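PDB 3P02: uncharacterized protein from Bacteroides ovatus, which is of unknown function but pairs an N-terminal, probably E-set-like, domain with a C-terminal BT_3044-like domain built round a large antiparallel beta sheet. Local coordinates for residues 190-195 with 211-216; 118-123 with 205-210; 226-231 with 247-252. All coordinates share one frame; numbering follows the deposited sequence.

Interactions 1 and 3 belong to one antiparallel sheet of the C-terminal domain. Strands 211-220 and 228-234 are neighbours in it, so Q215 of interaction 1 lies beside K231 of interaction 3, and M230 packs on L214 and F216. Interaction 1 is the buried contact, rich in phenylalanine and regular backbone bonds. Interaction 3 is partly buried, about 24 Å from the centre of the chain, and adds a water and a long, doubtful salt bridge at its outer end. Interaction 2 joins loops of different family regions through an arginine and a backbone carbonyl. It meets interaction 1 where F194 packs on S119, but its nearest atoms stay about 13 Å from interaction 3.

Interaction 1: 190-195 with 211-216; sequences DSIVFF and KVFLQF
K211 lies over the ring of F194. Its CE sits 3.7 Å from the centroid of the F194 ring and almost exactly above it, a CH-pi contact. The bend of the lysine chain at chi3 (67°) brings CE over the ring centre. NZ, one atom farther, stays over the same face and makes a cation-pi contact 4.6 Å from the F194 centroid. F213, on the same side of the sheet, takes CB of F194 over one face and CG2 of I192 at its edge. CG1 of I192 also packs on CG of Q215.

The other side carries V193, F195, V212 and L214. CB of V212 stands over a face of the F195 ring, and the two side chains point the same way. CD1 of L214 reaches CD1 of F195 at 3.7 Å. CG2 of V193 comes to the edge of the F216 ring, close to its plane.

Backbone bonds fix this register. V193 and L214 form one hydrogen-bonded pair, with N to O distances of 2.9 Å in both directions. F195 and V212 form the next. F216 N extends the series to S191 O, in a nearly straight bond.

Farther out, F213 stacks on W233 and F216 on F157. N186 bonds the backbone of F194 from strand 182-187, on the other side of strand 192-196. The whole is an antiparallel pair of neighbouring strands inside the large sheet of the BT_3044-like domain.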
loop_
_atom_site.group_PDB
_atom_site.type_symbol
_atom_site.label_atom_id
_atom_site.label_comp_id
_atom_site.label_asym_id
_atom_site.label_seq_id
_atom_site.Cartn_x
_atom_site.Cartn_y
_atom_site.Cartn_z
ATOM N N ASP A 190 -1.180 10.908 -8.761
ATOM C CA ASP A 190 0.037 10.444 -9.423
ATOM C C ASP A 190 1.265 11.312 -9.033
ATOM O O ASP A 190 2.388 10.849 -9.214
ATOM C CB ASP A 190 -0.128 10.411 -10.957
ATOM C CG ASP A 190 -0.432 11.750 -11.630
ATOM O OD1 ASP A 190 -0.817 12.698 -10.924
ATOM O OD2 ASP A 190 -0.421 11.801 -12.873
ATOM N N SER A 191 1.059 12.544 -8.499
ATOM C CA SER A 191 2.178 13.444 -8.179
ATOM C C SER A 191 2.215 13.877 -6.708
ATOM O O SER A 191 3.223 14.446 -6.277
ATOM C CB SER A 191 2.135 14.692 -9.063
ATOM O OG SER A 191 1.026 15.534 -8.786
ATOM N N ILE A 192 1.124 13.636 -5.951
ATOM C CA ILE A 192 1.047 14.043 -4.542
ATOM C C ILE A 192 1.119 12.786 -3.673
ATOM O O ILE A 192 0.428 11.785 -3.941
ATOM C CB ILE A 192 -0.246 14.863 -4.224
ATOM C CG1 ILE A 192 -0.319 16.166 -5.086
ATOM C CG2 ILE A 192 -0.356 15.189 -2.690
ATOM C CD1 ILE A 192 -1.714 16.845 -4.994
ATOM N N VAL A 193 1.982 12.847 -2.656
ATOM C CA VAL A 193 2.147 11.797 -1.663
ATOM C C VAL A 193 2.059 12.428 -0.279
ATOM O O VAL A 193 1.994 13.644 -0.154
ATOM C CB VAL A 193 3.525 11.054 -1.827
ATOM C CG1 VAL A 193 3.667 10.371 -3.198
ATOM C CG2 VAL A 193 4.702 11.991 -1.552
ATOM N N PHE A 194 2.101 11.601 0.752
ATOM C CA PHE A 194 2.278 12.127 2.101
ATOM C C PHE A 194 3.110 11.157 2.900
ATOM O O PHE A 194 3.135 9.963 2.607
ATOM C CB PHE A 194 0.963 12.402 2.836
ATOM C CG PHE A 194 0.110 11.192 3.095
ATOM C CD1 PHE A 194 0.294 10.416 4.245
ATOM C CD2 PHE A 194 -0.909 10.838 2.210
ATOM C CE1 PHE A 194 -0.535 9.312 4.504
ATOM C CE2 PHE A 194 -1.713 9.716 2.453
ATOM C CZ PHE A 194 -1.529 8.968 3.601
ATOM N N PHE A 195 3.795 11.674 3.897
ATOM C CA PHE A 195 4.486 10.852 4.864
ATOM C C PHE A 195 4.013 11.371 6.209
ATOM O O PHE A 195 3.298 12.382 6.256
ATOM C CB PHE A 195 6.016 10.902 4.694
ATOM C CG PHE A 195 6.660 12.240 4.994
ATOM C CD1 PHE A 195 6.683 13.258 4.034
ATOM C CD2 PHE A 195 7.216 12.492 6.243
ATOM C CE1 PHE A 195 7.225 14.521 4.336
ATOM C CE2 PHE A 195 7.804 13.745 6.528
ATOM C CZ PHE A 195 7.805 14.737 5.569
ATOM N N LYS A 211 0.255 13.945 9.143
ATOM C CA LYS A 211 0.443 13.884 7.692
ATOM C C LYS A 211 1.092 15.151 7.115
ATOM O O LYS A 211 0.642 16.284 7.358
ATOM C CB LYS A 211 -0.908 13.678 7.004
ATOM C CG LYS A 211 -1.443 12.251 7.163
ATOM C CD LYS A 211 -2.897 12.106 6.687
ATOM C CE LYS A 211 -3.026 12.296 5.188
ATOM N NZ LYS A 211 -4.455 12.305 4.751
ATOM N N VAL A 212 2.155 14.938 6.335
ATOM C CA VAL A 212 2.858 16.014 5.626
ATOM C C VAL A 212 2.820 15.652 4.155
ATOM O O VAL A 212 3.271 14.564 3.776
ATOM C CB VAL A 212 4.300 16.225 6.139
ATOM C CG1 VAL A 212 5.001 17.287 5.285
ATOM C CG2 VAL A 212 4.294 16.628 7.617
ATOM N N PHE A 213 2.251 16.536 3.343
ATOM C CA PHE A 213 2.079 16.297 1.922
ATOM C C PHE A 213 3.247 16.837 1.132
ATOM O O PHE A 213 3.795 17.893 1.463
ATOM C CB PHE A 213 0.792 16.963 1.432
ATOM C CG PHE A 213 -0.491 16.406 2.016
ATOM C CD1 PHE A 213 -0.973 16.858 3.248
ATOM C CD2 PHE A 213 -1.196 15.407 1.356
ATOM C CE1 PHE A 213 -2.132 16.296 3.821
ATOM C CE2 PHE A 213 -2.362 14.860 1.915
ATOM C CZ PHE A 213 -2.826 15.314 3.137
ATOM N N LEU A 214 3.603 16.106 0.069
ATOM C CA LEU A 214 4.639 16.483 -0.902
ATOM C C LEU A 214 4.077 16.403 -2.272
ATOM O O LEU A 214 3.448 15.381 -2.613
ATOM C CB LEU A 214 5.875 15.547 -0.821
ATOM C CG LEU A 214 6.702 15.657 0.475
ATOM C CD1 LEU A 214 7.645 14.440 0.618
ATOM C CD2 LEU A 214 7.482 16.994 0.516
ATOM N N GLN A 215 4.313 17.439 -3.071
ATOM C CA GLN A 215 3.883 17.433 -4.465
ATOM C C GLN A 215 5.104 17.531 -5.354
ATOM O O GLN A 215 5.918 18.432 -5.168
ATOM C CB GLN A 215 2.900 18.577 -4.744
ATOM C CG GLN A 215 2.416 18.637 -6.198
ATOM C CD GLN A 215 1.447 19.774 -6.403
ATOM O OE1 GLN A 215 0.863 20.300 -5.454
ATOM N NE2 GLN A 215 1.241 20.172 -7.645
ATOM N N PHE A 216 5.230 16.594 -6.296
ATOM C CA PHE A 216 6.334 16.567 -7.255
ATOM C C PHE A 216 5.880 17.296 -8.505
ATOM O O PHE A 216 5.079 16.756 -9.271
ATOM C CB PHE A 216 6.696 15.097 -7.571
ATOM C CG PHE A 216 7.272 14.367 -6.390
ATOM C CD1 PHE A 216 6.439 13.815 -5.408
ATOM C CD2 PHE A 216 8.647 14.264 -6.220
ATOM C CE1 PHE A 216 6.976 13.154 -4.302
ATOM C CE2 PHE A 216 9.186 13.570 -5.127
ATOM C CZ PHE A 216 8.339 13.033 -4.159
HETATM O O HOH W 1 2.085 18.026 -9.759
#

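Interaction 2: 118-123 with 205-210; sequences DSQKWA and EDRINY
R207 grips the backbone carbonyl of S119 side-on, through NE and NH2, which joins the short 3-10 turn holding R207 and I208 to the loop leading into strand 122-130. The two segments fall in different family regions, consistent with a contact between the N-terminal, probably E-set-like, part and the C-terminal part.

NE and NH2 of R207 each lie 2.9 Å from S119 O, which stays within the guanidinium plane. The arginine chain is extended from CG to NE (chi2 -169°, chi3 -179°), and this carries the group across to the carbonyl. NH1 turns back to Y204 O. S119 OG, whose strongest partner is D117, also accepts a nearly straight bond from NE2 of Q120.

Van der Waals contact is slight: I208 lays CG1 and CD1 against polar atoms, S119 OG and Q120 NE2. S119 and R207 also touch Y196, which places the contact beside strand 192-196.

The amide of Q120 and the guanidinium of R207 lie with their planes 13° apart. Their nitrogens NE2 and NH2 are both donors and do not bond. Q120 OE1 receives R83 NH1. A water accepts from R207 NH2 at 3.0 Å and lies 3.3 Å from Q120 OE1, where it may donate.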
loop_
_atom_site.group_PDB
_atom_site.type_symbol
_atom_site.label_atom_id
_atom_site.label_comp_id
_atom_site.label_asym_id
_atom_site.label_seq_id
_atom_site.Cartn_x
_atom_site.Cartn_y
_atom_site.Cartn_z
ATOM N N ASP A 118 -5.136 6.535 1.498
ATOM C CA ASP A 118 -4.019 5.621 1.678
ATOM C C ASP A 118 -3.414 5.667 3.075
ATOM O O ASP A 118 -2.417 4.983 3.320
ATOM C CB ASP A 118 -2.944 5.882 0.596
ATOM C CG ASP A 118 -2.062 4.683 0.254
ATOM O OD1 ASP A 118 -2.541 3.525 0.384
ATOM O OD2 ASP A 118 -0.939 4.897 -0.225
ATOM N N SER A 119 -4.037 6.393 4.022
ATOM C CA SER A 119 -3.552 6.345 5.402
ATOM C C SER A 119 -4.166 5.122 6.146
ATOM O O SER A 119 -3.763 4.790 7.272
ATOM C CB SER A 119 -3.888 7.634 6.161
ATOM O OG SER A 119 -5.283 7.728 6.421
ATOM N N GLN A 120 -5.173 4.478 5.513
ATOM C CA GLN A 120 -5.888 3.337 6.072
ATOM C C GLN A 120 -5.517 2.068 5.349
ATOM O O GLN A 120 -5.151 2.139 4.182
ATOM C CB GLN A 120 -7.399 3.561 5.938
ATOM C CG GLN A 120 -7.863 4.924 6.458
ATOM C CD GLN A 120 -7.666 5.038 7.943
ATOM O OE1 GLN A 120 -8.298 4.306 8.713
ATOM N NE2 GLN A 120 -6.737 5.924 8.382
ATOM N N LYS A 121 -5.592 0.913 6.031
ATOM C CA LYS A 121 -5.308 -0.388 5.395
ATOM C C LYS A 121 -6.638 -0.964 4.960
ATOM O O LYS A 121 -7.472 -1.245 5.822
ATOM C CB LYS A 121 -4.597 -1.367 6.368
ATOM C CG LYS A 121 -3.164 -0.972 6.682
ATOM C CD LYS A 121 -2.350 -2.092 7.357
ATOM C CE LYS A 121 -2.981 -2.519 8.654
ATOM N NZ LYS A 121 -2.032 -3.240 9.557
ATOM N N TRP A 122 -6.854 -1.109 3.659
ATOM C CA TRP A 122 -8.127 -1.608 3.149
ATOM C C TRP A 122 -8.017 -3.053 2.737
ATOM O O TRP A 122 -6.972 -3.481 2.223
ATOM C CB TRP A 122 -8.569 -0.755 1.942
ATOM C CG TRP A 122 -8.685 0.702 2.275
ATOM C CD1 TRP A 122 -7.759 1.678 2.037
ATOM C CD2 TRP A 122 -9.780 1.336 2.950
ATOM N NE1 TRP A 122 -8.206 2.884 2.532
ATOM C CE2 TRP A 122 -9.449 2.705 3.092
ATOM C CE3 TRP A 122 -11.007 0.870 3.479
ATOM C CZ2 TRP A 122 -10.309 3.622 3.705
ATOM C CZ3 TRP A 122 -11.860 1.776 4.106
ATOM C CH2 TRP A 122 -11.508 3.133 4.219
ATOM N N ALA A 123 -9.106 -3.792 2.868
ATOM C CA ALA A 123 -9.060 -5.179 2.424
ATOM C C ALA A 123 -10.395 -5.617 1.866
ATOM O O ALA A 123 -11.444 -5.181 2.317
ATOM C CB ALA A 123 -8.630 -6.098 3.579
ATOM N N GLU A 205 -1.674 5.063 16.094
ATOM C CA GLU A 205 -3.073 5.451 16.175
ATOM C C GLU A 205 -3.291 6.916 15.768
ATOM O O GLU A 205 -4.296 7.212 15.107
ATOM C CB GLU A 205 -3.569 5.237 17.602
ATOM C CG GLU A 205 -5.064 5.437 17.759
ATOM C CD GLU A 205 -5.558 5.325 19.184
ATOM O OE1 GLU A 205 -4.861 4.691 20.010
ATOM O OE2 GLU A 205 -6.641 5.878 19.475
ATOM N N ASP A 206 -2.372 7.836 16.159
ATOM C CA ASP A 206 -2.589 9.256 15.848
ATOM C C ASP A 206 -1.984 9.703 14.508
ATOM O O ASP A 206 -1.898 10.909 14.258
ATOM C CB ASP A 206 -1.986 10.126 16.992
ATOM C CG ASP A 206 -0.474 10.043 17.139
ATOM O OD1 ASP A 206 0.199 9.467 16.219
ATOM O OD2 ASP A 206 0.043 10.525 18.163
ATOM N N ARG A 207 -1.621 8.742 13.617
ATOM C CA ARG A 207 -0.869 9.102 12.413
ATOM C C ARG A 207 -1.518 10.176 11.516
ATOM O O ARG A 207 -0.796 11.011 10.989
ATOM C CB ARG A 207 -0.534 7.857 11.593
ATOM C CG ARG A 207 -1.740 7.161 10.987
ATOM C CD ARG A 207 -1.342 5.810 10.441
ATOM N NE ARG A 207 -2.492 5.137 9.837
ATOM C CZ ARG A 207 -3.422 4.502 10.534
ATOM N NH1 ARG A 207 -3.332 4.423 11.862
ATOM N NH2 ARG A 207 -4.425 3.893 9.911
ATOM N N ILE A 208 -2.863 10.164 11.333
ATOM C CA ILE A 208 -3.453 11.183 10.423
ATOM C C ILE A 208 -3.112 12.611 10.877
ATOM O O ILE A 208 -2.958 13.491 10.043
ATOM C CB ILE A 208 -4.982 10.997 10.316
ATOM C CG1 ILE A 208 -5.278 9.661 9.603
ATOM C CG2 ILE A 208 -5.631 12.190 9.575
ATOM C CD1 ILE A 208 -6.863 9.280 9.610
ATOM N N ASN A 209 -2.983 12.841 12.189
ATOM C CA ASN A 209 -2.652 14.181 12.701
ATOM C C ASN A 209 -1.295 14.697 12.234
ATOM O O ASN A 209 -1.023 15.895 12.371
ATOM C CB ASN A 209 -2.600 14.130 14.229
ATOM C CG ASN A 209 -3.914 13.718 14.822
ATOM O OD1 ASN A 209 -4.972 14.092 14.316
ATOM N ND2 ASN A 209 -3.850 13.067 15.969
ATOM N N TYR A 210 -0.410 13.769 11.776
ATOM C CA TYR A 210 0.985 14.092 11.457
ATOM C C TYR A 210 1.283 14.007 9.967
ATOM O O TYR A 210 2.439 13.998 9.576
ATOM C CB TYR A 210 1.926 13.169 12.289
ATOM C CG TYR A 210 1.784 13.533 13.750
ATOM C CD1 TYR A 210 2.441 14.643 14.273
ATOM C CD2 TYR A 210 0.886 12.851 14.580
ATOM C CE1 TYR A 210 2.198 15.086 15.567
ATOM C CE2 TYR A 210 0.641 13.286 15.886
ATOM C CZ TYR A 210 1.314 14.392 16.378
ATOM O OH TYR A 210 1.070 14.832 17.657
HETATM O O HOH W 2 -6.894 2.842 11.258
#

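Interaction 3: 226-231 with 247-252; sequences DLYKMK and PTYKVS
The Y249 ring has CB of Y228 over one face, offset toward the rim, and K229 O at its edge. At the edge of the Y228 ring, near its plane, lies Y249 O. Y228 CB comes to 3.3 Å from CE1 of Y249, a close CH-pi approach. CG of Y249 stands between the backbone N and the carbonyl carbon (chi1 73°), and the ring swings toward strand 228-234. The two tyrosine rings meet obliquely. M230, a selenomethionine, packs its CG on CD1 of Y249 at 3.4 Å. Its SE makes an oblique Met-aromatic contact, 5.0 Å from the Y249 ring centroid, and rests on CB of P247.

Y228 and Y249 form an antiparallel hydrogen-bonded pair, 2.8 Å from Y228 N to Y249 O. M230 N adds only a weak bond to P247 O. In the conformer modelled, D226 OD1 makes a long, doubtful salt bridge of 3.4 Å to K250 NZ. A water links D226 O to V251 N.

Y249 OH bonds T217 O, and its ring meets F216 edge-to-face. Backbone bonds of K229 with T217 and D219, and of T248 with S270, set the hairpin of strands 228-234 and 242-255 between strands 211-220 and 262-278.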
loop_
_atom_site.group_PDB
_atom_site.type_symbol
_atom_site.label_atom_id
_atom_site.label_comp_id
_atom_site.label_asym_id
_atom_site.label_seq_id
_atom_site.Cartn_x
_atom_site.Cartn_y
_atom_site.Cartn_z
ATOM N N ASP A 226 18.779 20.186 -13.669
ATOM C CA ASP A 226 17.689 19.213 -13.673
ATOM C C ASP A 226 17.052 19.032 -12.273
ATOM O O ASP A 226 16.499 17.970 -11.981
ATOM C CB ASP A 226 18.086 17.861 -14.299
ATOM C CG ASP A 226 19.390 17.234 -13.851
ATOM O OD1 ASP A 226 20.168 17.909 -13.160
ATOM O OD2 ASP A 226 19.658 16.077 -14.249
ATOM N N LEU A 227 17.074 20.092 -11.445
ATOM C CA LEU A 227 16.375 20.094 -10.157
ATOM C C LEU A 227 14.930 20.478 -10.451
ATOM O O LEU A 227 14.678 21.356 -11.296
ATOM C CB LEU A 227 16.997 21.085 -9.157
ATOM C CG LEU A 227 18.201 20.647 -8.327
ATOM C CD1 LEU A 227 19.473 20.606 -9.172
ATOM C CD2 LEU A 227 18.443 21.654 -7.194
ATOM N N TYR A 228 13.984 19.848 -9.775
ATOM C CA TYR A 228 12.572 20.143 -9.959
ATOM C C TYR A 228 11.947 20.647 -8.674
ATOM O O TYR A 228 12.329 20.220 -7.588
ATOM C CB TYR A 228 11.828 18.917 -10.471
ATOM C CG TYR A 228 12.107 18.654 -11.931
ATOM C CD1 TYR A 228 11.353 19.269 -12.924
ATOM C CD2 TYR A 228 13.193 17.876 -12.321
ATOM C CE1 TYR A 228 11.651 19.087 -14.276
ATOM C CE2 TYR A 228 13.528 17.723 -13.666
ATOM C CZ TYR A 228 12.739 18.312 -14.640
ATOM O OH TYR A 228 13.062 18.147 -15.967
ATOM N N LYS A 229 10.996 21.572 -8.812
ATOM C CA LYS A 229 10.293 22.178 -7.677
ATOM C C LYS A 229 9.289 21.196 -7.057
ATOM O O LYS A 229 8.744 20.302 -7.725
ATOM C CB LYS A 229 9.492 23.424 -8.147
ATOM C CG LYS A 229 10.352 24.579 -8.618
ATOM C CD LYS A 229 9.456 25.728 -9.141
ATOM C CE LYS A 229 10.266 26.650 -9.995
ATOM N NZ LYS A 229 9.433 27.787 -10.452
HETATM N N MSE A 230 9.018 21.426 -5.774
HETATM C CA MSE A 230 8.017 20.700 -5.001
HETATM C C MSE A 230 7.188 21.667 -4.202
HETATM O O MSE A 230 7.566 22.835 -4.009
HETATM C CB MSE A 230 8.698 19.720 -4.041
HETATM C CG MSE A 230 9.535 18.685 -4.776
HETATM SE SE MSE A 230 10.186 17.357 -3.573
HETATM C CE MSE A 230 8.431 16.540 -3.233
ATOM N N LYS A 231 6.048 21.168 -3.726
ATOM C CA LYS A 231 5.235 21.844 -2.718
ATOM C C LYS A 231 5.254 20.947 -1.482
ATOM O O LYS A 231 5.292 19.724 -1.618
ATOM C CB LYS A 231 3.802 22.097 -3.198
ATOM C CG LYS A 231 3.755 23.119 -4.340
ATOM C CD LYS A 231 2.358 23.295 -4.908
ATOM C CE LYS A 231 2.347 24.232 -6.093
ATOM N NZ LYS A 231 0.986 24.362 -6.677
ATOM N N PRO A 247 10.883 22.171 -0.839
ATOM C CA PRO A 247 11.828 21.107 -1.215
ATOM C C PRO A 247 12.054 21.039 -2.726
ATOM O O PRO A 247 11.307 21.626 -3.529
ATOM C CB PRO A 247 11.160 19.819 -0.685
ATOM C CG PRO A 247 10.087 20.265 0.256
ATOM C CD PRO A 247 9.646 21.609 -0.252
ATOM N N THR A 248 13.137 20.348 -3.115
ATOM C CA THR A 248 13.483 20.104 -4.521
ATOM C C THR A 248 13.737 18.614 -4.731
ATOM O O THR A 248 13.977 17.875 -3.765
ATOM C CB THR A 248 14.714 20.898 -4.961
ATOM O OG1 THR A 248 15.845 20.423 -4.211
ATOM C CG2 THR A 248 14.533 22.402 -4.823
ATOM N N TYR A 249 13.691 18.160 -5.977
ATOM C CA TYR A 249 14.027 16.761 -6.223
ATOM C C TYR A 249 14.719 16.599 -7.545
ATOM O O TYR A 249 14.625 17.457 -8.444
ATOM C CB TYR A 249 12.816 15.816 -6.144
ATOM C CG TYR A 249 11.850 15.917 -7.305
ATOM C CD1 TYR A 249 10.956 16.977 -7.405
ATOM C CD2 TYR A 249 11.786 14.919 -8.271
ATOM C CE1 TYR A 249 10.013 17.035 -8.428
ATOM C CE2 TYR A 249 10.845 14.969 -9.309
ATOM C CZ TYR A 249 9.971 16.038 -9.388
ATOM O OH TYR A 249 9.082 16.133 -10.433
ATOM N N LYS A 250 15.423 15.474 -7.650
ATOM C CA LYS A 250 16.084 15.035 -8.865
ATOM C C LYS A 250 15.716 13.595 -9.091
ATOM O O LYS A 250 15.561 12.823 -8.129
ATOM C CB LYS A 250 17.603 15.192 -8.773
ATOM C CG LYS A 250 18.092 16.637 -8.749
ATOM C CD LYS A 250 19.623 16.711 -8.880
ATOM C CE LYS A 250 20.087 16.581 -10.313
ATOM N NZ LYS A 250 21.570 16.554 -10.420
ATOM N N VAL A 251 15.522 13.250 -10.349
ATOM C CA VAL A 251 15.178 11.890 -10.777
ATOM C C VAL A 251 16.197 11.489 -11.798
ATOM O O VAL A 251 16.393 12.228 -12.767
ATOM C CB VAL A 251 13.744 11.729 -11.354
ATOM C CG1 VAL A 251 13.498 10.291 -11.803
ATOM C CG2 VAL A 251 12.680 12.133 -10.366
ATOM N N SER A 252 16.799 10.305 -11.647
ATOM C CA SER A 252 17.759 9.773 -12.626
ATOM C C SER A 252 17.660 8.270 -12.659
ATOM O O SER A 252 17.188 7.651 -11.702
ATOM C CB SER A 252 19.194 10.173 -12.280
ATOM O OG SER A 252 19.501 9.776 -10.953
HETATM O O HOH W 3 16.208 15.352 -12.395
HETATM O O HOH W 4 19.052 14.116 -12.412
#